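Bifunctional purine biosynthetic protein ADE5,7 (Cryptococcus neoformans var. grubii serotype A, PDB 7LVO) catalyses, through this N-terminal GAR synthetase part of a bifunctional enzyme, the ATP-dependent joining of glycine to 5-phosphoribosylamine in de novo purine biosynthesis. Local coordinates at residues 133-137 / 138-142; 352-355 / 356-360; 359-363 / 364-368. One frame throughout, in Å; residues are numbered along the deposited sequence.

Interaction 1 of 3, residues 133-137 / 138-142; sequences FGPSP and AAAML. With EDO (1,2-ethanediol), chain B.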
loop_
_atom_site.group_PDB
_atom_site.type_symbol
_atom_site.label_atom_id
_atom_site.label_comp_id
_atom_site.label_asym_id
_atom_site.label_seq_id
_atom_site.Cartn_x
_atom_site.Cartn_y
_atom_site.Cartn_z
ATOM N N PHE A 133 -6.662 5.429 -12.120
ATOM C CA PHE A 133 -5.394 4.734 -11.907
ATOM C C PHE A 133 -5.638 3.679 -10.835
ATOM O O PHE A 133 -5.545 3.945 -9.633
ATOM C CB PHE A 133 -4.289 5.687 -11.497
ATOM C CG PHE A 133 -2.977 4.997 -11.210
ATOM C CD1 PHE A 133 -2.132 4.621 -12.245
ATOM C CD2 PHE A 133 -2.609 4.701 -9.915
ATOM C CE1 PHE A 133 -0.935 3.988 -11.980
ATOM C CE2 PHE A 133 -1.416 4.064 -9.640
ATOM C CZ PHE A 133 -0.576 3.706 -10.671
ATOM N N GLY A 134 -5.964 2.471 -11.279
ATOM C CA GLY A 134 -6.271 1.379 -10.390
ATOM C C GLY A 134 -6.950 0.248 -11.130
ATOM O O GLY A 134 -7.385 0.397 -12.272
ATOM N N PRO A 135 -7.060 -0.906 -10.484
ATOM C CA PRO A 135 -7.598 -2.082 -11.165
ATOM C C PRO A 135 -9.111 -2.033 -11.293
ATOM O O PRO A 135 -9.817 -1.399 -10.504
ATOM C CB PRO A 135 -7.160 -3.243 -10.257
ATOM C CG PRO A 135 -7.108 -2.629 -8.898
ATOM C CD PRO A 135 -6.589 -1.223 -9.121
ATOM N N SER A 136 -9.596 -2.714 -12.319
ATOM C CA SER A 136 -11.027 -2.938 -12.456
ATOM C C SER A 136 -11.545 -3.711 -11.247
ATOM O O SER A 136 -10.770 -4.352 -10.530
ATOM C CB SER A 136 -11.325 -3.708 -13.736
ATOM O OG SER A 136 -10.805 -5.018 -13.655
ATOM N N PRO A 137 -12.853 -3.655 -10.994
ATOM C CA PRO A 137 -13.415 -4.462 -9.894
ATOM C C PRO A 137 -12.944 -5.910 -9.901
ATOM O O PRO A 137 -12.712 -6.493 -8.834
ATOM C CB PRO A 137 -14.926 -4.358 -10.128
ATOM C CG PRO A 137 -15.109 -3.046 -10.822
ATOM C CD PRO A 137 -13.871 -2.835 -11.678
ATOM N N ALA A 138 -12.790 -6.505 -11.089
ATOM C CA ALA A 138 -12.328 -7.887 -11.172
ATOM C C ALA A 138 -10.837 -7.997 -10.859
ATOM O O ALA A 138 -10.425 -8.823 -10.035
ATOM C CB ALA A 138 -12.627 -8.452 -12.559
ATOM N N ALA A 139 -10.012 -7.177 -11.513
ATOM C CA ALA A 139 -8.574 -7.239 -11.280
ATOM C C ALA A 139 -8.225 -6.947 -9.824
ATOM O O ALA A 139 -7.225 -7.463 -9.308
ATOM C CB ALA A 139 -7.850 -6.254 -12.199
ATOM N N ALA A 140 -9.034 -6.126 -9.146
ATOM C CA ALA A 140 -8.782 -5.815 -7.743
ATOM C C ALA A 140 -8.913 -7.038 -6.843
ATOM O O ALA A 140 -8.484 -6.980 -5.683
ATOM C CB ALA A 140 -9.740 -4.720 -7.271
ATOM N N MET A 141 -9.480 -8.139 -7.347
ATOM C CA MET A 141 -9.629 -9.340 -6.533
ATOM C C MET A 141 -8.288 -9.965 -6.161
ATOM O O MET A 141 -8.245 -10.806 -5.261
ATOM C CB MET A 141 -10.486 -10.363 -7.272
ATOM C CG MET A 141 -11.901 -9.884 -7.568
ATOM S SD MET A 141 -12.904 -11.135 -8.405
ATOM C CE MET A 141 -13.417 -12.147 -7.017
ATOM N N LEU A 142 -7.201 -9.573 -6.825
ATOM C CA LEU A 142 -5.882 -10.048 -6.418
ATOM C C LEU A 142 -5.603 -9.724 -4.956
ATOM O O LEU A 142 -4.885 -10.466 -4.280
ATOM C CB LEU A 142 -4.793 -9.435 -7.300
ATOM C CG LEU A 142 -4.630 -9.975 -8.714
ATOM C CD1 LEU A 142 -3.537 -9.188 -9.446
ATOM C CD2 LEU A 142 -4.306 -11.463 -8.711
HETATM C C1 EDO B . -15.582 -5.255 -13.889
HETATM O O1 EDO B . -14.204 -5.438 -13.529
HETATM C C2 EDO B . -15.720 -4.075 -14.841
HETATM O O2 EDO B . -14.977 -4.334 -16.033
#

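Interaction 2 of 3, residues 352-355 / 356-360; sequences TDLA and EVLLA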
loop_
_atom_site.group_PDB
_atom_site.type_symbol
_atom_site.label_atom_id
_atom_site.label_comp_id
_atom_site.label_asym_id
_atom_site.label_seq_id
_atom_site.Cartn_x
_atom_site.Cartn_y
_atom_site.Cartn_z
ATOM N N THR A 352 11.312 12.907 -13.619
ATOM C CA THR A 352 10.114 12.086 -13.703
ATOM C C THR A 352 8.896 12.875 -13.248
ATOM O O THR A 352 8.880 13.427 -12.142
ATOM C CB THR A 352 10.267 10.831 -12.844
ATOM O OG1 THR A 352 11.307 10.003 -13.380
ATOM C CG2 THR A 352 8.958 10.054 -12.811
ATOM N N ASP A 353 7.874 12.915 -14.098
ATOM C CA ASP A 353 6.587 13.518 -13.771
ATOM C C ASP A 353 5.651 12.396 -13.345
ATOM O O ASP A 353 5.258 11.564 -14.168
ATOM C CB ASP A 353 6.022 14.286 -14.966
ATOM C CG ASP A 353 4.681 14.944 -14.664
ATOM O OD1 ASP A 353 3.884 14.365 -13.906
ATOM O OD2 ASP A 353 4.420 16.041 -15.191
ATOM N N LEU A 354 5.290 12.372 -12.058
ATOM C CA LEU A 354 4.430 11.300 -11.566
ATOM C C LEU A 354 3.068 11.340 -12.248
ATOM O O LEU A 354 2.479 10.290 -12.525
ATOM C CB LEU A 354 4.269 11.393 -10.056
ATOM C CG LEU A 354 3.423 10.289 -9.428
ATOM C CD1 LEU A 354 3.910 8.904 -9.827
ATOM C CD2 LEU A 354 3.411 10.433 -7.898
ATOM N N ALA A 355 2.548 12.541 -12.514
ATOM C CA ALA A 355 1.264 12.648 -13.205
ATOM C C ALA A 355 1.332 11.981 -14.579
ATOM O O ALA A 355 0.440 11.215 -14.964
ATOM C CB ALA A 355 0.862 14.116 -13.329
ATOM N N GLU A 356 2.400 12.254 -15.327
ATOM C CA GLU A 356 2.558 11.637 -16.637
ATOM C C GLU A 356 2.635 10.122 -16.517
ATOM O O GLU A 356 2.097 9.396 -17.360
ATOM C CB GLU A 356 3.809 12.187 -17.327
ATOM C CG GLU A 356 3.975 11.714 -18.761
ATOM C CD GLU A 356 2.840 12.171 -19.651
ATOM O OE1 GLU A 356 2.604 13.397 -19.738
ATOM O OE2 GLU A 356 2.172 11.301 -20.245
ATOM N N VAL A 357 3.293 9.626 -15.464
ATOM C CA VAL A 357 3.403 8.186 -15.267
ATOM C C VAL A 357 2.024 7.573 -15.031
ATOM O O VAL A 357 1.676 6.540 -15.609
ATOM C CB VAL A 357 4.362 7.882 -14.101
ATOM C CG1 VAL A 357 4.324 6.399 -13.752
ATOM C CG2 VAL A 357 5.772 8.329 -14.451
ATOM N N LEU A 358 1.213 8.213 -14.187
ATOM C CA LEU A 358 -0.095 7.652 -13.864
ATOM C C LEU A 358 -1.013 7.650 -15.082
ATOM O O LEU A 358 -1.781 6.707 -15.282
ATOM C CB LEU A 358 -0.724 8.434 -12.710
ATOM C CG LEU A 358 0.053 8.461 -11.395
ATOM C CD1 LEU A 358 -0.691 9.327 -10.380
ATOM C CD2 LEU A 358 0.239 7.048 -10.848
ATOM N N LEU A 359 -0.955 8.700 -15.900
ATOM C CA LEU A 359 -1.802 8.759 -17.083
ATOM C C LEU A 359 -1.320 7.783 -18.144
ATOM O O LEU A 359 -2.134 7.156 -18.831
ATOM C CB LEU A 359 -1.841 10.175 -17.645
ATOM C CG LEU A 359 -2.723 11.176 -16.902
ATOM C CD1 LEU A 359 -2.526 12.575 -17.483
ATOM C CD2 LEU A 359 -4.187 10.777 -16.960
ATOM N N ALA A 360 -0.002 7.636 -18.287
ATOM C CA ALA A 360 0.522 6.644 -19.221
ATOM C C ALA A 360 0.017 5.247 -18.884
ATOM O O ALA A 360 -0.117 4.401 -19.776
ATOM C CB ALA A 360 2.051 6.677 -19.218
#

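Interaction 3 of 3, residues 359-363 / 364-368; sequences LACVE and RRLDS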
loop_
_atom_site.group_PDB
_atom_site.type_symbol
_atom_site.label_atom_id
_atom_site.label_comp_id
_atom_site.label_asym_id
_atom_site.label_seq_id
_atom_site.Cartn_x
_atom_site.Cartn_y
_atom_site.Cartn_z
ATOM N N LEU A 359 -0.955 8.700 -15.900
ATOM C CA LEU A 359 -1.802 8.759 -17.083
ATOM C C LEU A 359 -1.320 7.783 -18.144
ATOM O O LEU A 359 -2.134 7.156 -18.831
ATOM C CB LEU A 359 -1.841 10.175 -17.645
ATOM C CG LEU A 359 -2.723 11.176 -16.902
ATOM C CD1 LEU A 359 -2.526 12.575 -17.483
ATOM C CD2 LEU A 359 -4.187 10.777 -16.960
ATOM N N ALA A 360 -0.002 7.636 -18.287
ATOM C CA ALA A 360 0.522 6.644 -19.221
ATOM C C ALA A 360 0.017 5.247 -18.884
ATOM O O ALA A 360 -0.117 4.401 -19.776
ATOM C CB ALA A 360 2.051 6.677 -19.218
ATOM N N CYS A 361 -0.254 4.981 -17.603
ATOM C CA CYS A 361 -0.778 3.676 -17.217
ATOM C C CYS A 361 -2.226 3.509 -17.670
ATOM O O CYS A 361 -2.587 2.491 -18.274
ATOM C CB CYS A 361 -0.658 3.498 -15.702
ATOM S SG CYS A 361 1.030 3.215 -15.134
ATOM N N VAL A 362 -3.080 4.494 -17.378
ATOM C CA VAL A 362 -4.476 4.362 -17.759
ATOM C C VAL A 362 -4.662 4.512 -19.268
ATOM O O VAL A 362 -5.671 4.050 -19.808
ATOM C CB VAL A 362 -5.361 5.372 -17.012
ATOM C CG1 VAL A 362 -5.171 5.217 -15.514
ATOM C CG2 VAL A 362 -5.064 6.801 -17.461
ATOM N N GLU A 363 -3.716 5.149 -19.956
ATOM C CA GLU A 363 -3.780 5.342 -21.401
ATOM C C GLU A 363 -3.018 4.272 -22.173
ATOM O O GLU A 363 -3.022 4.291 -23.406
ATOM C CB GLU A 363 -3.253 6.732 -21.762
ATOM C CG GLU A 363 -4.118 7.859 -21.209
ATOM C CD GLU A 363 -3.568 9.234 -21.507
ATOM O OE1 GLU A 363 -2.524 9.332 -22.179
ATOM O OE2 GLU A 363 -4.192 10.227 -21.069
ATOM N N ARG A 364 -2.370 3.341 -21.478
ATOM C CA ARG A 364 -1.757 2.168 -22.098
ATOM C C ARG A 364 -0.561 2.565 -22.964
ATOM O O ARG A 364 -0.436 2.147 -24.116
ATOM C CB ARG A 364 -2.788 1.378 -22.913
ATOM C CG ARG A 364 -4.172 1.277 -22.253
ATOM C CD ARG A 364 -4.096 0.905 -20.763
ATOM N NE ARG A 364 -5.400 1.040 -20.118
ATOM C CZ ARG A 364 -6.287 0.065 -19.987
ATOM N NH1 ARG A 364 -6.029 -1.160 -20.404
ATOM N NH2 ARG A 364 -7.455 0.326 -19.404
ATOM N N ARG A 365 0.333 3.368 -22.390
ATOM C CA ARG A 365 1.555 3.783 -23.066
ATOM C C ARG A 365 2.723 3.905 -22.081
ATOM O O ARG A 365 3.619 4.743 -22.253
ATOM C CB ARG A 365 1.347 5.096 -23.810
ATOM C CG ARG A 365 0.425 6.071 -23.087
ATOM C CD ARG A 365 0.230 7.367 -23.868
ATOM N NE ARG A 365 1.277 8.339 -23.584
ATOM C CZ ARG A 365 1.236 9.213 -22.585
ATOM N NH1 ARG A 365 0.209 9.268 -21.755
ATOM N NH2 ARG A 365 2.250 10.056 -22.421
ATOM N N LEU A 366 2.733 3.062 -21.046
ATOM C CA LEU A 366 3.769 3.156 -20.020
ATOM C C LEU A 366 5.169 2.959 -20.588
ATOM O O LEU A 366 6.136 3.498 -20.045
ATOM C CB LEU A 366 3.501 2.134 -18.921
ATOM C CG LEU A 366 4.557 2.027 -17.811
ATOM C CD1 LEU A 366 4.750 3.347 -17.104
ATOM C CD2 LEU A 366 4.150 0.933 -16.832
ATOM N N ASP A 367 5.302 2.210 -21.681
ATOM C CA ASP A 367 6.615 1.967 -22.265
ATOM C C ASP A 367 7.133 3.141 -23.079
ATOM O O ASP A 367 8.233 3.049 -23.632
ATOM C CB ASP A 367 6.575 0.713 -23.146
ATOM C CG ASP A 367 5.814 0.928 -24.452
ATOM O OD1 ASP A 367 4.828 1.689 -24.456
ATOM O OD2 ASP A 367 6.202 0.328 -25.464
ATOM N N SER A 368 6.384 4.240 -23.167
ATOM C CA SER A 368 6.753 5.371 -24.016
ATOM C C SER A 368 6.856 6.670 -23.226
ATOM O O SER A 368 6.552 7.743 -23.748
ATOM C CB SER A 368 5.759 5.532 -25.170
ATOM O OG SER A 368 5.746 4.387 -25.992
#

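Interaction 1 of 3, residues 133-137 / 138-142
Pro135 lays one side of its ring against two alanines of the next turn. Its CB meets Ala139 CB at 3.6 Å, and its CG meets Ala140 CB at 3.7 Å. Ser136 works by its polar atoms instead. OG stands between the backbone N and the carbonyl carbon, chi1 67°, and from there it accepts a nearly straight bond from Ala139 N (3.1 Å, 170° at the hydrogen). Ser136 O takes Ala140 N at 2.8 Å. The two bonds together make a Ser/Thr (ST) motif at the entry to the helical turn. Pro137 CB points away overall; its CD touches O1 of a 1,2-ethanediol at 3.2 Å. The same O1 accepts from Ala138 N at 3.0 Å. This diol probably comes from the crystallisation liquor. Residues 138-141 form a type I beta turn, closed by Met141 N on Ala138 O. Met141 brings CG near Pro137 O. The turn links the loop after helix 121-126 to helix 141-144. Glu122 of helix 121-126 touches Ser136 and Pro137. Pro135 rests on Phe312 and Val334, while Met141 and Leu142 pack on helix 146-155.

Interaction 2 of 3, residues 352-355 / 356-360
Ala355, Glu356 and Leu354 have the most surface buried as the chain winds into its first helical turns. Ala355 O accepts from Leu359 N at 3.0 Å. Its CB points away overall and in this contact touches only N of its chain neighbour Glu356.

Glu356 is held at its amide. Asp353 OD1 accepts from Glu356 N at 2.9 Å, with 158° at the hydrogen. The N-H comes from above the carboxylate plane, 67° out of it. Asp353 CG lies anti to the backbone N (chi1 180°), which folds the carboxylate back over the helix start. The other oxygen, OD2, is bonded to Ser59 OG, so both carboxylate oxygens are engaged. The CB atoms of Asp353 and Glu356 are 3.9 Å apart. The Glu356 chain then bends at chi2 and leads away to a salt bridge with Arg365. The two carboxylates stay apart, 5.6 Å between Asp353 OD2 and Glu356 OE1, and the arginine probably offsets the like charges.

Leu354 reaches along the buried face. Its CD1 approaches Leu358 CG at 4.2 Å, and Leu358 N bonds to Leu354 O at 2.9 Å. Ahead of them, Thr352 CG2 meets Val357 CG2 at 4.0 Å. Leu354 and Leu358 also pack on Leu56 of helix 47-56, and Val357 and Leu358 on Phe246 of strand 240-248.

Asp353 is a classical N-cap at the start of helix 354-362: its side chain accepts from the first-turn amide of Glu356. Its negative charge should also suit the helix dipole.

Interaction 3 of 3, residues 359-363 / 364-368
Arg365 N gives its hydrogen to Ala360 O, 2.8 Å away and almost straight at 177°. The donor lies in the carbonyl plane. One residue earlier, Arg364 N makes a weak bond to Cys361 O at 3.3 Å. Arg364 has positive phi, and with these two bonds back into the last turn it forms a Schellman motif that ends helix 354-362. The Arg364 side chain also bonds a carbonyl of that turn. Bent at chi2, it brings NE to Val362 O at 3.0 Å. The oxygen lies near the guanidinium plane, but the donor sits well above the carbonyl plane.

Glu363 and Arg365 run side by side and point the same way. Glu363 OE1 and Arg365 NH1 form a salt bridge at 2.8 Å, though its hydrogen bond is weak, only 122° at the hydrogen. The carboxylate and guanidinium planes are 40° apart. Ala360 CB lies over one face of this guanidinium, and NH2 is satisfied by Glu356. Cys361 SG meets Leu366 CD1 at 4.2 Å, and both residues pack on Phe246 of strand 240-248. Leu366 N bonds to Asp248 OD2. Further on, Ser368 OG donates to Asp367 OD1 at 3.2 Å.

Interactions 2 and 3 sit at the two ends of helix 354-362, their centres 8 Å apart, and they share Leu359 and Ala360. A salt bridge joins them, Glu356 OE2 to Arg365 NH2 at a rather short 2.5 Å. Interaction 1 lies about 20 Å from interaction 2 and 17 Å from interaction 3, centre to centre. Phe133 spans the gap. Its CZ packs on Leu358 CD2 at 3.4 Å, and its CE1 on Cys361 CB at 3.8 Å. Interaction 1 is nearest the predicted sites: side chain to side chain, Met141 is about 8 Å from Glu229 (ATP) and Pro135 about 9 Å from Asn333 (magnesium). The other two lie away from them.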